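Local coordinates for protein CocE/NonD family hydrolase (Staphylococcus aureus subsp. aureus COL, PDB 3III) that probably hydrolyses ester or amide bonds as an alpha/beta-hydrolase-fold enzyme of the CocE/NonD family, its natural substrate not established, at residues A[43-46]-A[52-55]; A[148-153]-A[161-166]. All coordinates share one frame; numbering follows the deposited sequence.

The two contacts illustrate how an alpha/beta hydrolase sheet is held within its plane and against a helix. Contact 1 is a partly buried hairpin pairing near one sheet margin, sealed by main-chain hydrogen bonds with a threonine-tyrosine pair on one face. Contact 2 is fully buried and without hydrogen bonds or charges between its segments, aliphatic side chains doing the packing as helix 140-154 lies over the more central strand 162-168. Their centres are about 15 Å apart, yet they meet through the helix: V46 CG2 packs 3.6 Å from W152 CD2, and L54 CD2 lies 3.9 Å from V149 CG2. That helix is thus a partner in contact 2 and covers the V46/L54 face of contact 1.

Contact 1 (A[43-46]-A[52-55]); sequences DGTV and EKLY
The carbonyl oxygen of L54 takes one hydrogen bond from the facing strand and, beside it, a C-H···O contact. V46 N donates to L54 O at 2.8 Å, with a 159° angle at the hydrogen. T45 CA approaches L54 O at 3.1 Å. The return bond, from L54 N to V46 O, is 2.9 Å long and nearly straight at 176°. V46 and L54 are therefore an antiparallel hydrogen-bonded pair, and T45 and Y55 beside them a non-hydrogen-bonded one. Y55 CA, 3.4 Å from G44 O, fills that non-hydrogen-bonded position, with G44 and I56 bonded through their backbones beyond it, and V46 O likewise receives K53 CA.

The two pairs serve different faces. T45 and Y55 lie side by side and point the same way, the threonine methyl approaching the tyrosine ring obliquely: T45 CG2 is 3.3 Å from Y55 CE1 and 3.5 Å from Y55 CD1, a tight fit. The threonine torsion (chi1 60°) makes this possible, since it sends CG2 anti to the carbonyl carbon and leaves OG1 for the side where the aliphatic part of K53 passes. V46 and L54 face the other way, under helix 140-154, where V46 meets W152 and L54 meets D145 and V149. At the outer end, the D43 carboxylate turns to K78 and K130 in salt bridges.

This is the hairpin of strands 36-47 and 53-60, one strand in from the edge strand 22-30, in the antiparallel part of the mixed sheet. Its chemistry implies a division of labour: main-chain bonds fix the register, a methyl-aromatic pair dresses the partly exposed face, and the aliphatic pair is reserved for the buried one.

Contact 2 (A[148-153]-A[161-166]); sequences EVIEWA and GNIGTN
Apolar packing supplies most of the contact here, and I163 is at the centre of it. Its CG1 lies 4.0 Å from I150 CG2, the two isoleucines meeting at a slant, branch against branch. Beyond this, I163 CD1 reaches A153 CB at 3.9 Å, one helical turn further along. The chain of I163 is bent to do so: CG1 stands beside the backbone N (chi1 -47°) and the terminal methyl is folded again (chi2 -42°), so that one side chain spans I150 and A153. At the far end I150 CD1 comes within 4.3 Å of T165 CG2, a looser methyl contact that carries the strip along the strand.

A second kind of approach involves main chain against side chain. I163 CG1 rests 3.7 Å from I150 O, so the isoleucine lies against the helix backbone as well as against its side chains. A153 contributes just a methyl on the helix side, which fits the close approach of 8.6 Å between the segment axes. Within the helix, A153 N bonds to V149 O at 3.0 Å.

The polar groups nearby find partners outside the two segments. I163 and G164 use their main chains for neighbouring strands, with H185 and K187 for the former and V69 and M71 for the latter, while T165 OG1 pairs with Q175 OE1. M71 of strand 67-74 also touches I150 and A153.

Helix 140-154 is the connection of a beta-alpha-beta crossover from strand 119-124 to strand 162-168, which as in other alpha/beta hydrolases probably leads into the nucleophile elbow. The chemistry implies a join made by shape: hydrogen bonds order helix and sheet separately, and aliphatic branches in van der Waals contact help seat one on the other.

Contact 1 (A[43-46]-A[52-55])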
# COMPACT_ATOMS: atom_id res chain seq x y z
N ASP A 43 8.85 2.04 28.23
CA ASP A 43 8.40 0.74 28.74
C ASP A 43 7.22 0.77 29.67
O ASP A 43 7.10 -0.13 30.48
CB ASP A 43 9.52 -0.04 29.44
CG ASP A 43 10.55 -0.60 28.47
OD1 ASP A 43 10.24 -0.78 27.26
OD2 ASP A 43 11.67 -0.90 28.95
N GLY A 44 6.33 1.73 29.55
CA GLY A 44 5.00 1.61 30.16
C GLY A 44 4.24 0.41 29.60
O GLY A 44 4.56 -0.07 28.52
N THR A 45 3.29 -0.11 30.37
CA THR A 45 2.51 -1.27 29.93
C THR A 45 1.04 -0.95 29.94
O THR A 45 0.60 -0.13 30.70
CB THR A 45 2.74 -2.51 30.82
OG1 THR A 45 2.34 -2.19 32.15
CG2 THR A 45 4.18 -2.92 30.80
N VAL A 46 0.29 -1.58 29.05
CA VAL A 46 -1.17 -1.54 29.08
C VAL A 46 -1.65 -2.99 29.15
O VAL A 46 -1.16 -3.88 28.42
CB VAL A 46 -1.76 -0.88 27.82
CG1 VAL A 46 -3.30 -0.88 27.87
CG2 VAL A 46 -1.26 0.50 27.66
N GLU A 52 -2.69 -10.14 29.23
CA GLU A 52 -1.44 -9.87 28.51
C GLU A 52 -1.05 -8.39 28.64
O GLU A 52 -1.90 -7.48 28.53
CB GLU A 52 -1.54 -10.25 27.03
CG GLU A 52 -0.20 -10.04 26.21
CD GLU A 52 0.79 -11.20 26.41
OE1 GLU A 52 0.47 -12.16 27.14
OE2 GLU A 52 1.88 -11.17 25.80
N LYS A 53 0.25 -8.16 28.84
CA LYS A 53 0.77 -6.81 28.84
C LYS A 53 1.35 -6.40 27.49
O LYS A 53 2.10 -7.14 26.91
CB LYS A 53 1.81 -6.66 29.96
CG LYS A 53 1.11 -6.43 31.34
CD LYS A 53 2.14 -6.40 32.43
CE LYS A 53 1.52 -6.02 33.77
NZ LYS A 53 2.40 -6.49 34.89
N LEU A 54 0.98 -5.23 27.00
CA LEU A 54 1.60 -4.64 25.83
C LEU A 54 2.49 -3.50 26.30
O LEU A 54 2.12 -2.75 27.25
CB LEU A 54 0.57 -4.09 24.84
CG LEU A 54 0.19 -5.00 23.69
CD1 LEU A 54 -0.16 -6.41 24.14
CD2 LEU A 54 -0.89 -4.36 22.84
N TYR A 55 3.64 -3.38 25.66
CA TYR A 55 4.65 -2.39 26.00
C TYR A 55 4.62 -1.19 25.09
O TYR A 55 4.49 -1.32 23.88
CB TYR A 55 6.05 -3.02 26.07
CG TYR A 55 6.11 -4.03 27.20
CD1 TYR A 55 6.68 -3.70 28.43
CD2 TYR A 55 5.58 -5.30 27.03
CE1 TYR A 55 6.68 -4.64 29.48
CE2 TYR A 55 5.56 -6.20 28.05
CZ TYR A 55 6.12 -5.87 29.26
OH TYR A 55 6.15 -6.81 30.24

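Contact 2 (A[148-153]-A[161-166])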
# COMPACT_ATOMS: atom_id res chain seq x y z
N GLU A 148 -7.88 -1.62 22.73
CA GLU A 148 -7.68 -1.41 24.17
C GLU A 148 -6.67 -0.28 24.49
O GLU A 148 -6.86 0.52 25.46
CB GLU A 148 -7.31 -2.72 24.90
CG GLU A 148 -8.39 -3.79 24.89
CD GLU A 148 -8.27 -4.79 26.04
OE1 GLU A 148 -8.36 -4.32 27.18
OE2 GLU A 148 -8.09 -6.02 25.79
N VAL A 149 -5.60 -0.18 23.70
CA VAL A 149 -4.59 0.81 23.95
C VAL A 149 -5.13 2.22 23.63
O VAL A 149 -4.82 3.19 24.36
CB VAL A 149 -3.24 0.50 23.22
CG1 VAL A 149 -2.19 1.54 23.57
CG2 VAL A 149 -2.72 -0.96 23.60
N ILE A 150 -5.93 2.35 22.56
CA ILE A 150 -6.58 3.62 22.21
C ILE A 150 -7.43 4.10 23.35
O ILE A 150 -7.33 5.25 23.77
CB ILE A 150 -7.43 3.52 20.89
CG1 ILE A 150 -6.48 3.33 19.71
CG2 ILE A 150 -8.35 4.72 20.74
CD1 ILE A 150 -7.16 2.89 18.43
N GLU A 151 -8.27 3.21 23.88
CA GLU A 151 -9.20 3.57 24.95
C GLU A 151 -8.48 3.86 26.26
O GLU A 151 -8.91 4.73 27.00
CB GLU A 151 -10.28 2.50 25.10
CG GLU A 151 -11.17 2.40 23.84
CD GLU A 151 -11.80 3.75 23.42
OE1 GLU A 151 -12.55 4.32 24.27
OE2 GLU A 151 -11.53 4.25 22.29
N TRP A 152 -7.38 3.16 26.53
CA TRP A 152 -6.55 3.44 27.69
C TRP A 152 -5.92 4.85 27.63
O TRP A 152 -5.97 5.60 28.61
CB TRP A 152 -5.46 2.39 27.79
CG TRP A 152 -4.44 2.68 28.86
CD1 TRP A 152 -4.49 2.31 30.17
CD2 TRP A 152 -3.23 3.39 28.68
NE1 TRP A 152 -3.37 2.76 30.82
CE2 TRP A 152 -2.59 3.43 29.93
CE3 TRP A 152 -2.61 3.99 27.58
CZ2 TRP A 152 -1.35 4.05 30.11
CZ3 TRP A 152 -1.39 4.59 27.76
CH2 TRP A 152 -0.78 4.63 29.02
N ALA A 153 -5.38 5.18 26.47
CA ALA A 153 -4.75 6.46 26.20
C ALA A 153 -5.72 7.60 26.41
O ALA A 153 -5.32 8.62 26.92
CB ALA A 153 -4.22 6.49 24.75
N GLY A 161 -8.46 13.27 25.42
CA GLY A 161 -9.54 12.35 25.07
C GLY A 161 -9.62 11.98 23.58
O GLY A 161 -10.36 11.06 23.23
N ASN A 162 -8.91 12.69 22.72
CA ASN A 162 -8.95 12.51 21.28
C ASN A 162 -7.65 11.84 20.80
O ASN A 162 -6.54 12.43 20.85
CB ASN A 162 -9.11 13.85 20.53
CG ASN A 162 -10.37 14.59 20.91
OD1 ASN A 162 -11.29 13.99 21.46
ND2 ASN A 162 -10.43 15.90 20.63
N ILE A 163 -7.82 10.61 20.30
CA ILE A 163 -6.72 9.85 19.74
C ILE A 163 -6.86 9.80 18.22
O ILE A 163 -7.95 9.56 17.66
CB ILE A 163 -6.70 8.43 20.27
CG1 ILE A 163 -6.87 8.31 21.81
CG2 ILE A 163 -5.53 7.64 19.62
CD1 ILE A 163 -6.20 9.23 22.71
N GLY A 164 -5.77 10.06 17.55
CA GLY A 164 -5.65 9.91 16.12
C GLY A 164 -4.48 8.96 15.83
O GLY A 164 -3.35 9.10 16.36
N THR A 165 -4.71 8.02 14.93
CA THR A 165 -3.65 7.10 14.52
C THR A 165 -2.99 7.53 13.24
O THR A 165 -3.60 8.23 12.40
CB THR A 165 -4.19 5.68 14.40
OG1 THR A 165 -5.29 5.67 13.50
CG2 THR A 165 -4.62 5.11 15.79
N ASN A 166 -1.72 7.14 13.07
CA ASN A 166 -0.92 7.67 11.98
C ASN A 166 0.28 6.79 11.75
O ASN A 166 0.91 6.36 12.71
CB ASN A 166 -0.43 9.06 12.39
CG ASN A 166 0.23 9.85 11.28
OD1 ASN A 166 0.53 9.36 10.19
ND2 ASN A 166 0.50 11.14 11.58